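Local coordinates for DegV family protein (Thermus thermophilus, PDB 2DT8) that binds long-chain fatty acids such as palmitate as a DegV-family lipid-binding protein, and also carries a zinc site, its wider cellular role being unassigned, at residues H153-F164 / S266-A277; S9-L17 / L256-I264. All coordinates share one frame; numbering follows the deposited sequence.

Interaction 1. Residues H153-F164 / S266-A277; sequences HFVRFSVATLEF and SHTGPGTYGFYA. With PLM (palmitic acid), chain C.
At the methyl end of the bound palmitate, Val155 covers one face of the Tyr276 ring with a CH-pi contact from its CB, and the lipid's terminal carbon CG stops 3.6 Å from Tyr276 CD2. Phe157 and Thr268 line the site along the later carbons and His267 nearer the carboxyl end. Palmitate carbon CD lies over the centre of one face of the Phe157 ring, about 3.8 Å above its plane; chi1 of 68° brings that ring over to the lipid and chi2 of -80° turns its face to it. Carbon C5 passes over a face of the imidazole, 3.5 Å from His267 CD2, while His267 NE2 is held by Thr61, itself a partner of the acid. The edge of Tyr276 meets His153 CD2; a water joins Tyr276 OH to His153 NE2, and His153 ND1 is hydrogen-bonded to Leu149 O. Strand 154-158, outermost in the four-stranded mixed sheet, pairs with strand 273-279 through backbone bonds such as Ser158 N to Tyr273 O (2.9 Å). On the sheet face carrying Phe154 and Phe275, those rings meet obliquely, planes at 38°, with Phe154 CE2 3.5 Å from Phe275 CZ. The backbones come so close at Gly274, its CA 3.9 Å from Phe157 CA, that the strands meet there without a side chain from the glycine. Beyond the strands, Ala160 N reaches Pro270 O, and Gly269 CA makes a CH-pi contact with one face of the Phe164 ring. Ser266 O lies at that ring's edge, in its plane, and Pro270 CD packs 3.5 Å from Phe164 CE1.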
loop_
_atom_site.group_PDB
_atom_site.type_symbol
_atom_site.label_atom_id
_atom_site.label_comp_id
_atom_site.label_asym_id
_atom_site.label_seq_id
_atom_site.Cartn_x
_atom_site.Cartn_y
_atom_site.Cartn_z
ATOM N N HIS A 153 -7.381 -10.720 3.504
ATOM C CA HIS A 153 -7.729 -9.369 3.087
ATOM C C HIS A 153 -8.015 -9.402 1.596
ATOM O O HIS A 153 -7.860 -10.435 0.927
ATOM C CB HIS A 153 -6.657 -8.319 3.459
ATOM C CG HIS A 153 -5.360 -8.446 2.724
ATOM N ND1 HIS A 153 -4.253 -9.054 3.276
ATOM C CD2 HIS A 153 -4.966 -7.963 1.522
ATOM C CE1 HIS A 153 -3.230 -8.932 2.447
ATOM N NE2 HIS A 153 -3.636 -8.274 1.376
ATOM N N PHE A 154 -8.486 -8.276 1.085
ATOM C CA PHE A 154 -8.860 -8.181 -0.307
ATOM C C PHE A 154 -8.156 -7.032 -0.999
ATOM O O PHE A 154 -7.941 -5.989 -0.396
ATOM C CB PHE A 154 -10.368 -7.937 -0.390
ATOM C CG PHE A 154 -10.885 -7.795 -1.782
ATOM C CD1 PHE A 154 -11.204 -8.921 -2.524
ATOM C CD2 PHE A 154 -11.039 -6.534 -2.360
ATOM C CE1 PHE A 154 -11.679 -8.803 -3.830
ATOM C CE2 PHE A 154 -11.510 -6.411 -3.666
ATOM C CZ PHE A 154 -11.829 -7.545 -4.395
ATOM N N VAL A 155 -7.787 -7.250 -2.255
ATOM C CA VAL A 155 -7.207 -6.188 -3.062
ATOM C C VAL A 155 -7.375 -6.446 -4.551
ATOM O O VAL A 155 -7.156 -7.554 -5.040
ATOM C CB VAL A 155 -5.692 -5.924 -2.757
ATOM C CG1 VAL A 155 -4.879 -7.214 -2.835
ATOM C CG2 VAL A 155 -5.143 -4.881 -3.753
ATOM N N ARG A 156 -7.827 -5.412 -5.257
ATOM C CA ARG A 156 -7.956 -5.457 -6.703
ATOM C C ARG A 156 -7.586 -4.084 -7.219
ATOM O O ARG A 156 -7.916 -3.071 -6.603
ATOM C CB ARG A 156 -9.391 -5.757 -7.150
ATOM C CG ARG A 156 -9.822 -7.205 -7.010
ATOM C CD ARG A 156 -9.024 -8.133 -7.915
ATOM N NE ARG A 156 -9.541 -9.505 -7.869
ATOM C CZ ARG A 156 -9.326 -10.360 -6.873
ATOM N NH1 ARG A 156 -8.599 -10.004 -5.823
ATOM N NH2 ARG A 156 -9.841 -11.586 -6.922
ATOM N N PHE A 157 -6.889 -4.048 -8.342
ATOM C CA PHE A 157 -6.566 -2.768 -8.956
ATOM C C PHE A 157 -6.355 -2.940 -10.446
ATOM O O PHE A 157 -6.158 -4.052 -10.941
ATOM C CB PHE A 157 -5.329 -2.101 -8.315
ATOM C CG PHE A 157 -4.021 -2.816 -8.561
ATOM C CD1 PHE A 157 -3.663 -3.943 -7.815
ATOM C CD2 PHE A 157 -3.113 -2.323 -9.498
ATOM C CE1 PHE A 157 -2.414 -4.557 -7.997
ATOM C CE2 PHE A 157 -1.864 -2.929 -9.688
ATOM C CZ PHE A 157 -1.513 -4.054 -8.933
ATOM N N SER A 158 -6.457 -1.829 -11.167
ATOM C CA SER A 158 -6.214 -1.820 -12.603
ATOM C C SER A 158 -5.209 -0.702 -12.865
ATOM O O SER A 158 -4.984 0.162 -12.006
ATOM C CB SER A 158 -7.515 -1.569 -13.366
ATOM O OG SER A 158 -7.333 -1.749 -14.764
ATOM N N VAL A 159 -4.593 -0.737 -14.047
ATOM C CA VAL A 159 -3.587 0.243 -14.454
ATOM C C VAL A 159 -3.780 0.562 -15.932
ATOM O O VAL A 159 -4.334 -0.248 -16.674
ATOM C CB VAL A 159 -2.151 -0.310 -14.257
ATOM C CG1 VAL A 159 -1.859 -0.498 -12.778
ATOM C CG2 VAL A 159 -1.994 -1.650 -14.977
ATOM N N ALA A 160 -3.328 1.735 -16.362
ATOM C CA ALA A 160 -3.470 2.117 -17.766
ATOM C C ALA A 160 -2.546 1.284 -18.644
ATOM O O ALA A 160 -2.883 0.969 -19.783
ATOM C CB ALA A 160 -3.147 3.605 -17.944
ATOM N N THR A 161 -1.379 0.936 -18.110
ATOM C CA THR A 161 -0.400 0.148 -18.846
ATOM C C THR A 161 0.389 -0.717 -17.883
ATOM O O THR A 161 0.505 -0.399 -16.699
ATOM C CB THR A 161 0.615 1.048 -19.604
ATOM O OG1 THR A 161 1.623 0.224 -20.204
ATOM C CG2 THR A 161 1.312 2.022 -18.648
ATOM N N LEU A 162 0.915 -1.823 -18.393
ATOM C CA LEU A 162 1.727 -2.699 -17.566
ATOM C C LEU A 162 3.203 -2.296 -17.667
ATOM O O LEU A 162 4.058 -2.889 -17.022
ATOM C CB LEU A 162 1.576 -4.157 -18.028
ATOM C CG LEU A 162 0.196 -4.804 -17.892
ATOM C CD1 LEU A 162 0.240 -6.198 -18.505
ATOM C CD2 LEU A 162 -0.203 -4.877 -16.433
ATOM N N GLU A 163 3.493 -1.253 -18.441
ATOM C CA GLU A 163 4.879 -0.843 -18.659
ATOM C C GLU A 163 5.676 -0.405 -17.436
ATOM O O GLU A 163 6.880 -0.682 -17.352
ATOM C CB GLU A 163 4.943 0.247 -19.734
ATOM C CG GLU A 163 6.344 0.538 -20.292
ATOM C CD GLU A 163 6.974 -0.636 -21.027
ATOM O OE1 GLU A 163 6.242 -1.529 -21.503
ATOM O OE2 GLU A 163 8.220 -0.649 -21.138
ATOM N N PHE A 164 5.044 0.289 -16.493
ATOM C CA PHE A 164 5.788 0.705 -15.307
ATOM C C PHE A 164 6.088 -0.487 -14.404
ATOM O O PHE A 164 7.155 -0.558 -13.778
ATOM C CB PHE A 164 5.029 1.791 -14.537
ATOM C CG PHE A 164 5.048 3.136 -15.221
ATOM C CD1 PHE A 164 4.349 3.343 -16.407
ATOM C CD2 PHE A 164 5.766 4.188 -14.679
ATOM C CE1 PHE A 164 4.369 4.586 -17.038
ATOM C CE2 PHE A 164 5.791 5.433 -15.307
ATOM C CZ PHE A 164 5.089 5.632 -16.490
ATOM N N SER A 266 5.240 5.210 -9.146
ATOM C CA SER A 266 6.395 5.038 -10.040
ATOM C C SER A 266 6.436 3.617 -10.606
ATOM O O SER A 266 7.049 3.368 -11.652
ATOM C CB SER A 266 7.709 5.298 -9.293
ATOM O OG SER A 266 7.879 6.677 -8.997
ATOM N N HIS A 267 5.789 2.692 -9.899
ATOM C CA HIS A 267 5.732 1.300 -10.332
ATOM C C HIS A 267 4.412 0.907 -10.969
ATOM O O HIS A 267 4.389 0.113 -11.902
ATOM C CB HIS A 267 6.043 0.387 -9.158
ATOM C CG HIS A 267 7.450 0.512 -8.690
ATOM N ND1 HIS A 267 8.495 -0.189 -9.266
ATOM C CD2 HIS A 267 8.014 1.337 -7.777
ATOM C CE1 HIS A 267 9.632 0.203 -8.728
ATOM N NE2 HIS A 267 9.369 1.132 -7.819
ATOM N N THR A 268 3.302 1.449 -10.484
ATOM C CA THR A 268 2.014 1.098 -11.091
ATOM C C THR A 268 1.759 1.878 -12.379
ATOM O O THR A 268 1.199 1.346 -13.345
ATOM C CB THR A 268 0.842 1.340 -10.123
ATOM O OG1 THR A 268 0.779 2.730 -9.791
ATOM C CG2 THR A 268 1.015 0.522 -8.838
ATOM N N GLY A 269 2.167 3.143 -12.389
ATOM C CA GLY A 269 1.985 3.960 -13.570
ATOM C C GLY A 269 0.716 4.787 -13.548
ATOM O O GLY A 269 -0.019 4.778 -12.561
ATOM N N PRO A 270 0.429 5.516 -14.631
ATOM C CA PRO A 270 -0.771 6.353 -14.710
ATOM C C PRO A 270 -2.070 5.559 -14.772
ATOM O O PRO A 270 -2.077 4.369 -15.104
ATOM C CB PRO A 270 -0.534 7.180 -15.976
ATOM C CG PRO A 270 0.278 6.266 -16.832
ATOM C CD PRO A 270 1.250 5.643 -15.850
ATOM N N GLY A 271 -3.166 6.231 -14.438
ATOM C CA GLY A 271 -4.472 5.599 -14.480
ATOM C C GLY A 271 -4.648 4.396 -13.577
ATOM O O GLY A 271 -5.386 3.471 -13.912
ATOM N N THR A 272 -3.973 4.399 -12.432
ATOM C CA THR A 272 -4.108 3.282 -11.503
ATOM C C THR A 272 -5.281 3.561 -10.570
ATOM O O THR A 272 -5.496 4.697 -10.148
ATOM C CB THR A 272 -2.821 3.101 -10.652
ATOM O OG1 THR A 272 -1.705 2.869 -11.523
ATOM C CG2 THR A 272 -2.951 1.907 -9.699
ATOM N N TYR A 273 -6.069 2.533 -10.276
ATOM C CA TYR A 273 -7.180 2.689 -9.339
ATOM C C TYR A 273 -7.542 1.324 -8.789
ATOM O O TYR A 273 -7.276 0.305 -9.420
ATOM C CB TYR A 273 -8.411 3.331 -10.005
ATOM C CG TYR A 273 -9.045 2.513 -11.102
ATOM C CD1 TYR A 273 -8.573 2.577 -12.415
ATOM C CD2 TYR A 273 -10.128 1.670 -10.831
ATOM C CE1 TYR A 273 -9.158 1.835 -13.419
ATOM C CE2 TYR A 273 -10.718 0.918 -11.833
ATOM C CZ TYR A 273 -10.232 1.004 -13.124
ATOM O OH TYR A 273 -10.821 0.269 -14.121
ATOM N N GLY A 274 -8.132 1.303 -7.601
ATOM C CA GLY A 274 -8.523 0.033 -7.013
ATOM C C GLY A 274 -8.772 0.304 -5.528
ATOM O O GLY A 274 -8.925 1.438 -5.094
ATOM N N PHE A 275 -8.773 -0.816 -4.783
ATOM C CA PHE A 275 -9.031 -0.677 -3.363
ATOM C C PHE A 275 -8.577 -1.906 -2.573
ATOM O O PHE A 275 -8.493 -3.012 -3.088
ATOM C CB PHE A 275 -10.430 -0.247 -2.866
ATOM C CG PHE A 275 -11.416 -1.352 -3.109
ATOM C CD1 PHE A 275 -11.947 -1.529 -4.379
ATOM C CD2 PHE A 275 -11.814 -2.168 -2.062
ATOM C CE1 PHE A 275 -12.884 -2.529 -4.600
ATOM C CE2 PHE A 275 -12.753 -3.170 -2.293
ATOM C CZ PHE A 275 -13.290 -3.356 -3.560
ATOM N N TYR A 276 -8.239 -1.619 -1.303
ATOM C CA TYR A 276 -7.853 -2.723 -0.445
ATOM C C TYR A 276 -9.033 -2.781 0.527
ATOM O O TYR A 276 -9.800 -1.837 0.672
ATOM C CB TYR A 276 -6.631 -2.237 0.405
ATOM C CG TYR A 276 -5.395 -2.953 -0.012
ATOM C CD1 TYR A 276 -5.119 -4.217 0.500
ATOM C CD2 TYR A 276 -4.499 -2.358 -0.902
ATOM C CE1 TYR A 276 -3.964 -4.886 0.121
ATOM C CE2 TYR A 276 -3.340 -3.022 -1.273
ATOM C CZ TYR A 276 -3.069 -4.279 -0.762
ATOM O OH TYR A 276 -1.928 -4.956 -1.143
ATOM N N ALA A 277 -9.128 -3.960 1.167
ATOM C CA ALA A 277 -10.205 -4.118 2.126
ATOM C C ALA A 277 -10.054 -5.325 3.230
ATOM O O ALA A 277 -9.297 -6.242 2.930
ATOM C CB ALA A 277 -11.684 -4.424 1.589
HETATM C C1 PLM C . 11.677 0.570 -3.348
HETATM O O1 PLM C . 12.154 -0.333 -2.488
HETATM O O2 PLM C . 12.440 1.152 -4.089
HETATM C C2 PLM C . 10.190 0.856 -3.393
HETATM C C3 PLM C . 9.509 -0.184 -4.289
HETATM C C4 PLM C . 8.010 0.107 -4.395
HETATM C C5 PLM C . 7.354 -0.968 -5.258
HETATM C C6 PLM C . 5.841 -0.760 -5.304
HETATM C C7 PLM C . 5.229 -1.817 -6.200
HETATM C C8 PLM C . 3.722 -1.765 -6.105
HETATM C C9 PLM C . 3.164 -3.035 -6.742
HETATM C CA PLM C . 1.744 -2.790 -7.214
HETATM C CB PLM C . 0.813 -3.024 -6.039
HETATM C CC PLM C . 0.233 -1.692 -5.598
HETATM C CD PLM C . -1.282 -1.783 -5.627
HETATM C CE PLM C . -1.865 -0.397 -5.363
HETATM C CF PLM C . -3.394 -0.444 -5.498
HETATM C CG PLM C . -4.005 -1.041 -4.230
HETATM O O HOH W 1 -1.645 -7.440 -0.395
HETATM O O HOH W 2 -9.447 -0.330 -16.222
HETATM O O HOH W 3 -0.201 2.411 -15.734
HETATM O O HOH W 4 2.491 -0.396 -15.045
HETATM O O HOH W 5 7.693 -2.173 -11.066
HETATM O O HOH W 6 8.649 1.672 -13.164
#

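Interaction 2. Residues S9-L17 / L256-I264; sequences STSDLPQDL and LVNELGAVI
The carboxylate of Asp12 is met from above its plane by Gly261 N, which donates to Asp12 OD2 over 3.0 Å and stands 55° out of that plane; the carboxamide of Asn258, by contrast, works within its own plane, directing ND2 to Asp12 O. Gly261 is the N-cap residue of helix 262-268, and the carboxylate thus fastens the turn between strand 252-259 and that helix to the loop following strand 3-8, joining the six-stranded N-terminal sheet of the DegV fold to the four-stranded one. Asp12 CG lies anti to its carbonyl carbon (chi1 -67°), which carries the acid to the helix start. Its oxygens are multiply held: Asp12 OD2 also pairs with Ser119 OG, and Asp12 OD1 with Trp40 NE1 and a water that in turn accepts from Ile264 N. Proximity to the helix N terminus would probably favour the charged form of this buried acid. Gly261 has no side chain beside the carboxylate.

The hydrogen bond from Asn258 ND2 to Asp12 O is 2.8 Å long, but ND2 stands 49° above the carbonyl plane, off the lone pairs. Pro14, the N-cap of helix 15-18, slides past this amide in the opposite sense, with Pro14 CG 4.0 Å from Asn258 ND2. Towards the palmitate, Thr10 CB touches Ile264 CD1, and the side chains of Thr10 and Val263 cross at an angle, with Thr10 CG2 3.6 Å from Val263 CG1; both Val263 and Ile264 also touch the lipid. At the far end Leu17 and Leu256 reach tip to tip, with Leu17 CD1 4.1 Å from Leu256 CD2.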
loop_
_atom_site.group_PDB
_atom_site.type_symbol
_atom_site.label_atom_id
_atom_site.label_comp_id
_atom_site.label_asym_id
_atom_site.label_seq_id
_atom_site.Cartn_x
_atom_site.Cartn_y
_atom_site.Cartn_z
ATOM N N SER A 9 6.795 5.531 4.060
ATOM C CA SER A 9 5.925 6.406 3.285
ATOM C C SER A 9 5.007 5.710 2.291
ATOM O O SER A 9 3.983 6.280 1.902
ATOM C CB SER A 9 6.759 7.474 2.566
ATOM O OG SER A 9 7.583 6.911 1.574
ATOM N N THR A 10 5.344 4.491 1.878
ATOM C CA THR A 10 4.485 3.805 0.923
ATOM C C THR A 10 3.175 3.319 1.534
ATOM O O THR A 10 2.343 2.757 0.829
ATOM C CB THR A 10 5.195 2.616 0.192
ATOM O OG1 THR A 10 5.395 1.523 1.096
ATOM C CG2 THR A 10 6.527 3.067 -0.385
ATOM N N SER A 11 2.982 3.517 2.837
ATOM C CA SER A 11 1.715 3.124 3.455
ATOM C C SER A 11 0.627 4.116 3.007
ATOM O O SER A 11 -0.559 3.892 3.218
ATOM C CB SER A 11 1.837 3.097 4.982
ATOM O OG SER A 11 2.352 4.308 5.502
ATOM N N ASP A 12 1.054 5.219 2.389
ATOM C CA ASP A 12 0.143 6.218 1.817
ATOM C C ASP A 12 -1.006 6.685 2.714
ATOM O O ASP A 12 -2.144 6.859 2.255
ATOM C CB ASP A 12 -0.433 5.687 0.492
ATOM C CG ASP A 12 0.623 5.544 -0.610
ATOM O OD1 ASP A 12 1.726 6.118 -0.455
ATOM O OD2 ASP A 12 0.347 4.868 -1.630
ATOM N N LEU A 13 -0.705 6.920 3.984
ATOM C CA LEU A 13 -1.716 7.386 4.933
ATOM C C LEU A 13 -1.873 8.897 4.872
ATOM O O LEU A 13 -0.883 9.613 4.783
ATOM C CB LEU A 13 -1.301 7.018 6.354
ATOM C CG LEU A 13 -1.470 5.554 6.743
ATOM C CD1 LEU A 13 -0.704 5.264 8.018
ATOM C CD2 LEU A 13 -2.954 5.261 6.909
ATOM N N PRO A 14 -3.114 9.397 4.930
ATOM C CA PRO A 14 -3.334 10.849 4.890
ATOM C C PRO A 14 -2.647 11.422 6.132
ATOM O O PRO A 14 -2.465 10.750 7.139
ATOM C CB PRO A 14 -4.847 10.977 5.009
ATOM C CG PRO A 14 -5.365 9.686 4.491
ATOM C CD PRO A 14 -4.386 8.660 4.984
ATOM N N GLN A 15 -2.257 12.699 5.973
ATOM C CA GLN A 15 -1.621 13.352 7.101
ATOM C C GLN A 15 -2.522 13.541 8.324
ATOM O O GLN A 15 -2.067 13.598 9.459
ATOM C CB GLN A 15 -1.225 14.805 6.665
ATOM C CG GLN A 15 -0.492 15.693 7.691
ATOM C CD GLN A 15 -1.362 16.194 8.853
ATOM O OE1 GLN A 15 -2.553 16.517 8.690
ATOM N NE2 GLN A 15 -0.751 16.286 10.032
ATOM N N ASP A 16 -3.825 13.648 8.004
ATOM C CA ASP A 16 -4.770 13.814 9.091
ATOM C C ASP A 16 -5.094 12.622 9.998
ATOM O O ASP A 16 -5.920 12.695 10.900
ATOM C CB ASP A 16 -6.033 14.198 8.426
ATOM C CG ASP A 16 -6.576 13.113 7.525
ATOM O OD1 ASP A 16 -6.565 11.935 7.943
ATOM O OD2 ASP A 16 -7.021 13.429 6.403
ATOM N N LEU A 17 -4.391 11.521 9.680
ATOM C CA LEU A 17 -4.604 10.333 10.485
ATOM C C LEU A 17 -3.275 10.004 11.168
ATOM O O LEU A 17 -3.177 9.921 12.386
ATOM C CB LEU A 17 -5.066 9.171 9.625
ATOM C CG LEU A 17 -6.539 9.065 9.224
ATOM C CD1 LEU A 17 -6.735 7.816 8.377
ATOM C CD2 LEU A 17 -7.411 8.999 10.469
ATOM N N LEU A 256 -12.329 4.967 2.922
ATOM C CA LEU A 256 -11.332 6.031 2.810
ATOM C C LEU A 256 -10.770 6.065 1.402
ATOM O O LEU A 256 -10.633 5.022 0.782
ATOM C CB LEU A 256 -10.196 5.763 3.788
ATOM C CG LEU A 256 -9.043 6.747 3.947
ATOM C CD1 LEU A 256 -9.547 8.094 4.458
ATOM C CD2 LEU A 256 -8.061 6.143 4.935
ATOM N N VAL A 257 -10.434 7.260 0.914
ATOM C CA VAL A 257 -9.891 7.433 -0.432
ATOM C C VAL A 257 -8.657 8.323 -0.374
ATOM O O VAL A 257 -8.676 9.380 0.248
ATOM C CB VAL A 257 -10.910 8.117 -1.381
ATOM C CG1 VAL A 257 -10.362 8.153 -2.806
ATOM C CG2 VAL A 257 -12.234 7.389 -1.324
ATOM N N ASN A 258 -7.575 7.888 -1.008
ATOM C CA ASN A 258 -6.362 8.690 -1.047
ATOM C C ASN A 258 -5.659 8.429 -2.353
ATOM O O ASN A 258 -5.890 7.415 -3.019
ATOM C CB ASN A 258 -5.409 8.348 0.116
ATOM C CG ASN A 258 -4.329 9.419 0.336
ATOM O OD1 ASN A 258 -4.448 10.551 -0.141
ATOM N ND2 ASN A 258 -3.290 9.069 1.079
ATOM N N GLU A 259 -4.814 9.373 -2.730
ATOM C CA GLU A 259 -4.013 9.216 -3.926
ATOM C C GLU A 259 -2.843 8.311 -3.536
ATOM O O GLU A 259 -2.435 8.258 -2.372
ATOM C CB GLU A 259 -3.472 10.574 -4.385
ATOM C CG GLU A 259 -2.610 10.483 -5.630
ATOM C CD GLU A 259 -2.204 11.834 -6.195
ATOM O OE1 GLU A 259 -2.282 12.856 -5.480
ATOM O OE2 GLU A 259 -1.791 11.859 -7.371
ATOM N N LEU A 260 -2.332 7.578 -4.518
ATOM C CA LEU A 260 -1.161 6.737 -4.322
ATOM C C LEU A 260 0.029 7.665 -4.124
ATOM O O LEU A 260 0.046 8.794 -4.645
ATOM C CB LEU A 260 -0.881 5.928 -5.587
ATOM C CG LEU A 260 -1.810 4.779 -5.949
ATOM C CD1 LEU A 260 -1.470 4.281 -7.345
ATOM C CD2 LEU A 260 -1.637 3.666 -4.926
ATOM N N GLY A 261 1.021 7.204 -3.380
ATOM C CA GLY A 261 2.219 8.002 -3.220
ATOM C C GLY A 261 3.051 7.926 -4.496
ATOM O O GLY A 261 2.860 7.040 -5.339
ATOM N N ALA A 262 3.990 8.857 -4.634
ATOM C CA ALA A 262 4.856 8.895 -5.802
ATOM C C ALA A 262 5.684 7.619 -5.925
ATOM O O ALA A 262 5.944 7.146 -7.035
ATOM C CB ALA A 262 5.766 10.103 -5.722
ATOM N N VAL A 263 6.104 7.047 -4.797
ATOM C CA VAL A 263 6.900 5.824 -4.872
ATOM C C VAL A 263 6.074 4.662 -5.424
ATOM O O VAL A 263 6.524 3.956 -6.330
ATOM C CB VAL A 263 7.528 5.472 -3.502
ATOM C CG1 VAL A 263 8.098 4.052 -3.525
ATOM C CG2 VAL A 263 8.659 6.459 -3.198
ATOM N N ILE A 264 4.858 4.466 -4.920
ATOM C CA ILE A 264 4.037 3.388 -5.452
ATOM C C ILE A 264 3.655 3.668 -6.913
ATOM O O ILE A 264 3.715 2.779 -7.760
ATOM C CB ILE A 264 2.741 3.195 -4.623
ATOM C CG1 ILE A 264 3.089 2.771 -3.197
ATOM C CG2 ILE A 264 1.840 2.150 -5.296
ATOM C CD1 ILE A 264 3.727 1.394 -3.093
HETATM O O HOH W 7 4.209 5.736 -1.986
#

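From the N terminus, the chain leaves strand 3-8 and at once supplies residues 9-17, the first half of interaction 2; their partner, 256-264, comes 239 residues later. Interaction 1 begins within that long loop, at 153-164, and closes beyond it at 266-277, so the two contacts cross rather than nest. Helix 262-268 serves both, its start in interaction 2 and its end in interaction 1, and strands 252-259 and 273-279 belong to the same four-stranded sheet. The first contact ties strand 154-158 into that sheet, the second ties the sheet to the N-terminal one. They touch where Leu260 CD1 lies 3.7 Å from Thr272 CG2.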